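Local coordinates for leucine-rich repeat protein TpLRR (Treponema pallidum, PDB 6MLX) that is of unknown function but, as a secreted, probably periplasmic leucine-rich repeat protein, may serve in binding other molecules, at residues 129-134 and 149-154; 154-159 and 175-180. All coordinates share one frame; numbering follows the deposited sequence.

Contact 1 of 2, residues 129-134 and 149-154; sequences VDVVLP and AELASV
The backbone oxygen of V129 takes two N-H groups of the 149-154 segment: A152 N lies 2.8 Å from V129 O in its carbonyl plane, and S153 N adds a weak bond. This forked grip opens a parallel pairing of strands 130-132 and 153-155, neighbouring rungs of the solenoid built by BspA-type leucine-rich repeats. Two residues on, V131 N reaches S153 O at 3.0 Å, almost straight on (N-H...O 167°). The register sets D130 beside S153 on one face of the sheet and V131 beside V154 on the other. D130 and S153 are on the more open face, where D130 OD1 touches S153 CB at 3.4 Å. A chi1 of 178° swings S153 OG away from its own backbone N, to where it is hydrogen-bonded to E176 of the next rung and receives a water that also donates to V131 O, 3.1 Å from the water oxygen.

The face of V131 and V154 is buried. These two valines run abreast, with V131 CG1 and V154 CG2 4.1 Å apart. L151 slants in from the turn before its strand, and its CD1 meets V131 CG1 at 3.4 Å; V131 is modelled with an eclipsed chi1 of 0°, so this closeness is doubtful. L133 extends the apolar layer, its CD1 4.3 Å from V154 CG1.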
loop_
_atom_site.group_PDB
_atom_site.type_symbol
_atom_site.label_atom_id
_atom_site.label_comp_id
_atom_site.label_asym_id
_atom_site.label_seq_id
_atom_site.Cartn_x
_atom_site.Cartn_y
_atom_site.Cartn_z
ATOM N N VAL A 129 6.000 9.969 2.047
ATOM C CA VAL A 129 6.919 10.866 1.345
ATOM C C VAL A 129 7.496 10.210 0.086
ATOM O O VAL A 129 7.368 10.749 -1.010
ATOM C CB VAL A 129 8.049 11.365 2.279
ATOM C CG1 VAL A 129 9.018 12.194 1.489
ATOM C CG2 VAL A 129 7.449 12.169 3.429
ATOM N N ASP A 130 8.203 9.098 0.243
ATOM C CA ASP A 130 8.822 8.400 -0.878
ATOM C C ASP A 130 8.163 7.036 -1.021
ATOM O O ASP A 130 7.849 6.388 -0.017
ATOM C CB ASP A 130 10.343 8.201 -0.688
ATOM C CG ASP A 130 11.143 9.504 -0.732
ATOM O OD1 ASP A 130 10.709 10.483 -1.363
ATOM O OD2 ASP A 130 12.253 9.525 -0.149
ATOM N N VAL A 131 7.950 6.600 -2.263
ATOM C CA VAL A 131 7.599 5.204 -2.520
ATOM C C VAL A 131 8.388 4.704 -3.720
ATOM O O VAL A 131 8.563 5.406 -4.725
ATOM C CB VAL A 131 6.078 4.945 -2.703
ATOM C CG1 VAL A 131 5.269 6.189 -2.571
ATOM C CG2 VAL A 131 5.762 4.197 -4.010
ATOM N N VAL A 132 8.899 3.494 -3.571
ATOM C CA VAL A 132 9.637 2.794 -4.604
ATOM C C VAL A 132 8.868 1.523 -4.892
ATOM O O VAL A 132 8.728 0.670 -4.013
ATOM C CB VAL A 132 11.071 2.478 -4.161
ATOM C CG1 VAL A 132 11.753 1.589 -5.189
ATOM C CG2 VAL A 132 11.836 3.780 -3.931
ATOM N N LEU A 133 8.363 1.405 -6.104
ATOM C CA LEU A 133 7.610 0.223 -6.481
ATOM C C LEU A 133 8.560 -0.760 -7.157
ATOM O O LEU A 133 9.144 -0.420 -8.193
ATOM C CB LEU A 133 6.457 0.592 -7.402
ATOM C CG LEU A 133 5.426 1.575 -6.809
ATOM C CD1 LEU A 133 4.463 2.112 -7.860
ATOM C CD2 LEU A 133 4.646 0.931 -5.654
ATOM N N PRO A 134 8.769 -1.953 -6.601
ATOM C CA PRO A 134 9.650 -2.937 -7.249
ATOM C C PRO A 134 9.124 -3.370 -8.611
ATOM O O PRO A 134 7.947 -3.209 -8.940
ATOM C CB PRO A 134 9.651 -4.115 -6.266
ATOM C CG PRO A 134 9.154 -3.530 -4.966
ATOM C CD PRO A 134 8.180 -2.472 -5.361
ATOM N N ALA A 149 -0.808 13.813 0.224
ATOM C CA ALA A 149 -0.448 15.218 0.050
ATOM C C ALA A 149 1.032 15.483 0.295
ATOM O O ALA A 149 1.534 16.529 -0.130
ATOM C CB ALA A 149 -1.297 16.100 0.969
ATOM N N GLU A 150 1.741 14.581 0.962
ATOM C CA GLU A 150 3.167 14.762 1.188
ATOM C C GLU A 150 4.039 13.907 0.271
ATOM O O GLU A 150 5.276 14.000 0.345
ATOM C CB GLU A 150 3.502 14.488 2.656
ATOM C CG GLU A 150 2.948 15.562 3.622
ATOM C CD GLU A 150 3.594 16.932 3.478
ATOM O OE1 GLU A 150 4.682 17.048 2.868
ATOM O OE2 GLU A 150 2.999 17.919 3.967
ATOM N N LEU A 151 3.425 13.089 -0.588
ATOM C CA LEU A 151 4.130 12.240 -1.536
ATOM C C LEU A 151 4.971 13.064 -2.502
ATOM O O LEU A 151 4.421 13.764 -3.355
ATOM C CB LEU A 151 3.131 11.388 -2.317
ATOM C CG LEU A 151 3.708 10.413 -3.339
ATOM C CD1 LEU A 151 4.741 9.527 -2.661
ATOM C CD2 LEU A 151 2.583 9.597 -3.938
ATOM N N ALA A 152 6.297 12.974 -2.386
ATOM C CA ALA A 152 7.207 13.759 -3.206
ATOM C C ALA A 152 7.803 12.975 -4.370
ATOM O O ALA A 152 8.081 13.559 -5.419
ATOM C CB ALA A 152 8.345 14.321 -2.341
ATOM N N SER A 153 7.989 11.668 -4.215
ATOM C CA SER A 153 8.761 10.872 -5.159
ATOM C C SER A 153 8.169 9.477 -5.277
ATOM O O SER A 153 7.979 8.798 -4.265
ATOM C CB SER A 153 10.227 10.765 -4.708
ATOM O OG SER A 153 10.964 9.957 -5.604
ATOM N N VAL A 154 7.914 9.045 -6.508
ATOM C CA VAL A 154 7.428 7.701 -6.803
ATOM C C VAL A 154 8.287 7.115 -7.912
ATOM O O VAL A 154 8.429 7.728 -8.978
ATOM C CB VAL A 154 5.948 7.692 -7.240
ATOM C CG1 VAL A 154 5.545 6.287 -7.700
ATOM C CG2 VAL A 154 5.051 8.159 -6.116
HETATM O O HOH W 1 10.933 7.382 -5.056
#

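Contact 2 of 2, residues 154-159 and 175-180; sequences VRLPVG and VELGNL
E176 O accepts V154 N at 3.0 Å, the first bond of a parallel ladder between strands 153-155 and 176-178. Beyond it, L177 stands on the same, inner face as V154, and its CD1 lies 3.8 Å from L156 CG as the two leucine side chains slant across each other. F191 and L201 also touch L177. G178 bonds with both its backbone groups: its N donates to V154 O at 2.8 Å, and its O receives L156 N from above the carbonyl plane. This pairing adds the last of three parallel strands, 130-132, 153-155 and 176-178, stacked as in successive turns of a leucine-rich repeat solenoid, here near its C-terminal end.

At N179 the backbone leaves the strand with positive phi (61°), and the side chain turns toward L156. Its ND2 donates to L156 O at 2.9 Å; the oxygen lies in the amide plane, and ND2 sits close to the extension of the L156 C=O bond. R155 CG lies over the face of this amide, 3.8 Å from N179 ND2. L180 comes last, its CD1 4.0 Å from L156 CD1, and the same side chain packs against helix 199-207.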
loop_
_atom_site.group_PDB
_atom_site.type_symbol
_atom_site.label_atom_id
_atom_site.label_comp_id
_atom_site.label_asym_id
_atom_site.label_seq_id
_atom_site.Cartn_x
_atom_site.Cartn_y
_atom_site.Cartn_z
ATOM N N VAL A 154 7.914 9.045 -6.508
ATOM C CA VAL A 154 7.428 7.701 -6.803
ATOM C C VAL A 154 8.287 7.115 -7.912
ATOM O O VAL A 154 8.429 7.728 -8.978
ATOM C CB VAL A 154 5.948 7.692 -7.240
ATOM C CG1 VAL A 154 5.545 6.287 -7.700
ATOM C CG2 VAL A 154 5.051 8.159 -6.116
ATOM N N ARG A 155 8.854 5.940 -7.671
ATOM C CA ARG A 155 9.510 5.178 -8.724
ATOM C C ARG A 155 8.557 4.075 -9.166
ATOM O O ARG A 155 8.109 3.268 -8.344
ATOM C CB ARG A 155 10.843 4.589 -8.267
ATOM C CG ARG A 155 11.598 3.810 -9.376
ATOM C CD ARG A 155 12.766 2.989 -8.793
ATOM N NE ARG A 155 13.713 3.830 -8.061
ATOM C CZ ARG A 155 14.582 3.386 -7.152
ATOM N NH1 ARG A 155 14.641 2.092 -6.844
ATOM N NH2 ARG A 155 15.386 4.243 -6.539
ATOM N N LEU A 156 8.240 4.060 -10.452
ATOM C CA LEU A 156 7.325 3.089 -11.020
ATOM C C LEU A 156 8.043 1.775 -11.322
ATOM O O LEU A 156 9.267 1.750 -11.494
ATOM C CB LEU A 156 6.711 3.649 -12.297
ATOM C CG LEU A 156 5.838 4.898 -12.145
ATOM C CD1 LEU A 156 5.617 5.517 -13.509
ATOM C CD2 LEU A 156 4.519 4.539 -11.501
ATOM N N PRO A 157 7.300 0.665 -11.400
ATOM C CA PRO A 157 7.899 -0.578 -11.905
ATOM C C PRO A 157 8.335 -0.380 -13.350
ATOM O O PRO A 157 7.696 0.341 -14.118
ATOM C CB PRO A 157 6.756 -1.601 -11.802
ATOM C CG PRO A 157 5.690 -0.949 -11.019
ATOM C CD PRO A 157 5.848 0.524 -11.214
ATOM N N VAL A 158 9.426 -1.041 -13.729
ATOM C CA VAL A 158 10.002 -0.826 -15.056
ATOM C C VAL A 158 8.998 -1.159 -16.169
ATOM O O VAL A 158 8.940 -0.470 -17.192
ATOM C CB VAL A 158 11.323 -1.618 -15.197
ATOM C CG1 VAL A 158 11.061 -3.058 -15.526
ATOM C CG2 VAL A 158 12.200 -1.000 -16.247
ATOM N N GLY A 159 8.182 -2.186 -15.994
ATOM C CA GLY A 159 7.373 -2.589 -17.132
ATOM C C GLY A 159 5.962 -2.031 -17.189
ATOM O O GLY A 159 5.131 -2.522 -17.967
ATOM N N VAL A 175 6.793 15.598 -7.183
ATOM C CA VAL A 175 7.698 16.253 -8.114
ATOM C C VAL A 175 8.556 15.286 -8.912
ATOM O O VAL A 175 9.144 15.689 -9.929
ATOM C CB VAL A 175 8.600 17.284 -7.387
ATOM C CG1 VAL A 175 7.764 18.319 -6.652
ATOM C CG2 VAL A 175 9.501 16.592 -6.426
ATOM N N GLU A 176 8.663 14.022 -8.523
ATOM C CA GLU A 176 9.563 13.074 -9.166
ATOM C C GLU A 176 8.817 11.782 -9.452
ATOM O O GLU A 176 8.189 11.206 -8.559
ATOM C CB GLU A 176 10.789 12.793 -8.297
ATOM C CG GLU A 176 11.774 11.823 -8.905
ATOM C CD GLU A 176 12.983 11.603 -8.006
ATOM O OE1 GLU A 176 12.850 11.001 -6.923
ATOM O OE2 GLU A 176 14.067 12.064 -8.361
ATOM N N LEU A 177 8.901 11.332 -10.700
ATOM C CA LEU A 177 8.238 10.119 -11.163
ATOM C C LEU A 177 9.302 9.327 -11.911
ATOM O O LEU A 177 9.551 9.571 -13.093
ATOM C CB LEU A 177 7.043 10.453 -12.032
ATOM C CG LEU A 177 6.172 9.284 -12.467
ATOM C CD1 LEU A 177 5.657 8.553 -11.251
ATOM C CD2 LEU A 177 5.019 9.781 -13.329
ATOM N N GLY A 178 9.965 8.417 -11.201
ATOM C CA GLY A 178 11.037 7.649 -11.800
ATOM C C GLY A 178 10.531 6.447 -12.577
ATOM O O GLY A 178 9.419 5.953 -12.367
ATOM N N ASN A 179 11.369 5.979 -13.510
ATOM C CA ASN A 179 11.026 4.814 -14.322
ATOM C C ASN A 179 9.778 5.062 -15.148
ATOM O O ASN A 179 8.937 4.179 -15.296
ATOM C CB ASN A 179 10.811 3.567 -13.466
ATOM C CG ASN A 179 12.029 2.752 -13.350
ATOM O OD1 ASN A 179 13.019 3.036 -14.006
ATOM N ND2 ASN A 179 11.979 1.712 -12.529
ATOM N N LEU A 180 9.618 6.280 -15.621
ATOM C CA LEU A 180 8.517 6.555 -16.525
ATOM C C LEU A 180 8.810 5.858 -17.847
ATOM O O LEU A 180 9.915 6.001 -18.379
ATOM C CB LEU A 180 8.354 8.055 -16.717
ATOM C CG LEU A 180 7.057 8.565 -17.331
ATOM C CD1 LEU A 180 5.824 8.025 -16.613
ATOM C CD2 LEU A 180 7.069 10.098 -17.308
HETATM O O HOH W 2 9.799 1.907 -17.356
#

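Contacts 1 and 2 share strand 153-155, the middle strand of a three-stranded parallel sheet, so V154 takes part in both. Each sheet pairing has an apolar inner face and a more open polar one. Both are partly buried, but the centre of contact 1 lies about 11 Å from the centre of the chain and that of contact 2 about 16 Å. They differ at their ends: contact 1 has its forked backbone grip where the strands begin, whereas contact 2 adds a side-chain amide bond where the strands run out, and its last leucine meets the C-terminal helix 199-207. R155 makes backbone bonds with both V131 and L133, and S153 with E176 links the open faces.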